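RNA polymerase sigma factor (Bartonella quintana, PDB 5UXX) probably acts as an ECF-type sigma factor that binds promoter DNA and directs RNA polymerase to start transcription. Local coordinates at residues 108-113 / 120-125. Numbering follows the deposited sequence.
Sequences KALNML and AIILIG
L110, L113, I121 and I122 meet without a flat group among them; the rings come from outside, with I122 packing on F22 of helix 7-26, and L110 and I122 each also packing on an aromatic side chain of a different protein in the assembly. Between 108-113 and 120-125 the touching is all methyl to methyl. The CD1 branch of L110 comes 4.1 Å from I122 CD1, and the two side chains cross at about a right angle. L110 CD2 approaches I121 CG2 at 4.3 Å. That same CG2 also takes L113 CD1 at 4.1 Å, so the methyl of I121 serves both leucines. It can do so because CG1 stands anti to the backbone N (chi1 -166°), which carries the ethyl arm away and leaves CG2 facing helix 103-112. The backbones stay well apart, with 9.1 Å between L110 CA and I122 CA. Polar fastening comes from the guanidinium of R118, on helix 115-125, whose NH1 hydrogen-bonds to both L110 O and L113 O, bridging the two carbonyls. Two consecutive helices joined by a short turn, closed by a buried aliphatic seam, form part of the all-helical sigma-70 region 4, the domain that carries a helix-turn-helix.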
loop_
_atom_site.group_PDB
_atom_site.type_symbol
_atom_site.label_atom_id
_atom_site.label_comp_id
_atom_site.label_asym_id
_atom_site.label_seq_id
_atom_site.Cartn_x
_atom_site.Cartn_y
_atom_site.Cartn_z
ATOM N N LYS A 108 9.249 -8.027 -7.130
ATOM C CA LYS A 108 9.333 -8.223 -8.572
ATOM C C LYS A 108 8.146 -9.035 -9.079
ATOM O O LYS A 108 7.645 -8.798 -10.177
ATOM C CB LYS A 108 10.649 -8.909 -8.945
ATOM C CG LYS A 108 11.872 -8.016 -8.796
ATOM C CD LYS A 108 13.163 -8.820 -8.802
ATOM C CE LYS A 108 13.259 -9.718 -10.021
ATOM N NZ LYS A 108 14.571 -10.418 -10.080
ATOM N N ALA A 109 7.702 -9.993 -8.270
ATOM C CA ALA A 109 6.533 -10.801 -8.604
ATOM C C ALA A 109 5.264 -9.953 -8.585
ATOM O O ALA A 109 4.407 -10.081 -9.461
ATOM C CB ALA A 109 6.407 -11.974 -7.642
ATOM N N LEU A 110 5.150 -9.092 -7.578
ATOM C CA LEU A 110 4.027 -8.164 -7.471
ATOM C C LEU A 110 3.942 -7.249 -8.687
ATOM O O LEU A 110 2.852 -6.930 -9.164
ATOM C CB LEU A 110 4.145 -7.322 -6.200
ATOM C CG LEU A 110 3.851 -8.008 -4.866
ATOM C CD1 LEU A 110 4.171 -7.072 -3.712
ATOM C CD2 LEU A 110 2.401 -8.461 -4.806
ATOM N N ASN A 111 5.100 -6.828 -9.181
ATOM C CA ASN A 111 5.168 -5.930 -10.326
ATOM C C ASN A 111 4.792 -6.617 -11.638
ATOM O O ASN A 111 4.480 -5.953 -12.625
ATOM C CB ASN A 111 6.568 -5.324 -10.433
ATOM C CG ASN A 111 6.825 -4.262 -9.380
ATOM O OD1 ASN A 111 5.973 -3.990 -8.534
ATOM N ND2 ASN A 111 8.004 -3.654 -9.429
HETATM N N MSE A 112 4.825 -7.947 -11.644
HETATM C CA MSE A 112 4.413 -8.717 -12.813
HETATM C C MSE A 112 2.897 -8.691 -12.966
HETATM O O MSE A 112 2.367 -8.901 -14.056
HETATM C CB MSE A 112 4.904 -10.162 -12.712
HETATM C CG MSE A 112 6.412 -10.319 -12.745
HETATM SE SE MSE A 112 7.166 -9.928 -14.496
HETATM C CE MSE A 112 6.315 -11.356 -15.518
ATOM N N LEU A 113 2.204 -8.439 -11.860
ATOM C CA LEU A 113 0.751 -8.348 -11.865
ATOM C C LEU A 113 0.288 -7.057 -12.526
ATOM O O LEU A 113 1.064 -6.114 -12.679
ATOM C CB LEU A 113 0.201 -8.422 -10.438
ATOM C CG LEU A 113 0.580 -9.636 -9.590
ATOM C CD1 LEU A 113 0.028 -9.492 -8.178
ATOM C CD2 LEU A 113 0.083 -10.917 -10.235
ATOM N N ALA A 120 -5.288 -5.030 -5.231
ATOM C CA ALA A 120 -6.321 -5.861 -4.619
ATOM C C ALA A 120 -5.731 -6.904 -3.673
ATOM O O ALA A 120 -6.217 -7.083 -2.557
ATOM C CB ALA A 120 -7.156 -6.537 -5.694
ATOM N N ILE A 121 -4.682 -7.590 -4.120
ATOM C CA ILE A 121 -4.086 -8.660 -3.327
ATOM C C ILE A 121 -3.333 -8.094 -2.122
ATOM O O ILE A 121 -3.189 -8.765 -1.102
ATOM C CB ILE A 121 -3.141 -9.545 -4.181
ATOM C CG1 ILE A 121 -2.810 -10.847 -3.446
ATOM C CG2 ILE A 121 -1.875 -8.794 -4.571
ATOM C CD1 ILE A 121 -4.015 -11.722 -3.188
ATOM N N ILE A 122 -2.862 -6.856 -2.237
ATOM C CA ILE A 122 -2.209 -6.185 -1.117
ATOM C C ILE A 122 -3.238 -5.751 -0.077
ATOM O O ILE A 122 -3.059 -5.978 1.119
ATOM C CB ILE A 122 -1.392 -4.962 -1.582
ATOM C CG1 ILE A 122 -0.148 -5.415 -2.349
ATOM C CG2 ILE A 122 -0.974 -4.110 -0.395
ATOM C CD1 ILE A 122 0.758 -6.331 -1.553
ATOM N N LEU A 123 -4.318 -5.130 -0.542
ATOM C CA LEU A 123 -5.379 -4.657 0.344
ATOM C C LEU A 123 -6.030 -5.803 1.110
ATOM O O LEU A 123 -6.292 -5.693 2.308
ATOM C CB LEU A 123 -6.442 -3.895 -0.450
ATOM C CG LEU A 123 -6.056 -2.517 -0.988
ATOM C CD1 LEU A 123 -7.173 -1.958 -1.852
ATOM C CD2 LEU A 123 -5.733 -1.564 0.151
ATOM N N ILE A 124 -6.284 -6.904 0.412
ATOM C CA ILE A 124 -6.967 -8.049 1.004
ATOM C C ILE A 124 -6.001 -8.999 1.711
ATOM O O ILE A 124 -6.238 -9.406 2.849
ATOM C CB ILE A 124 -7.751 -8.836 -0.066
ATOM C CG1 ILE A 124 -8.894 -7.985 -0.617
ATOM C CG2 ILE A 124 -8.295 -10.133 0.511
ATOM C CD1 ILE A 124 -9.957 -7.659 0.411
ATOM N N GLY A 125 -4.911 -9.343 1.035
ATOM C CA GLY A 125 -3.985 -10.340 1.540
ATOM C C GLY A 125 -2.955 -9.836 2.532
ATOM O O GLY A 125 -2.349 -10.629 3.251
#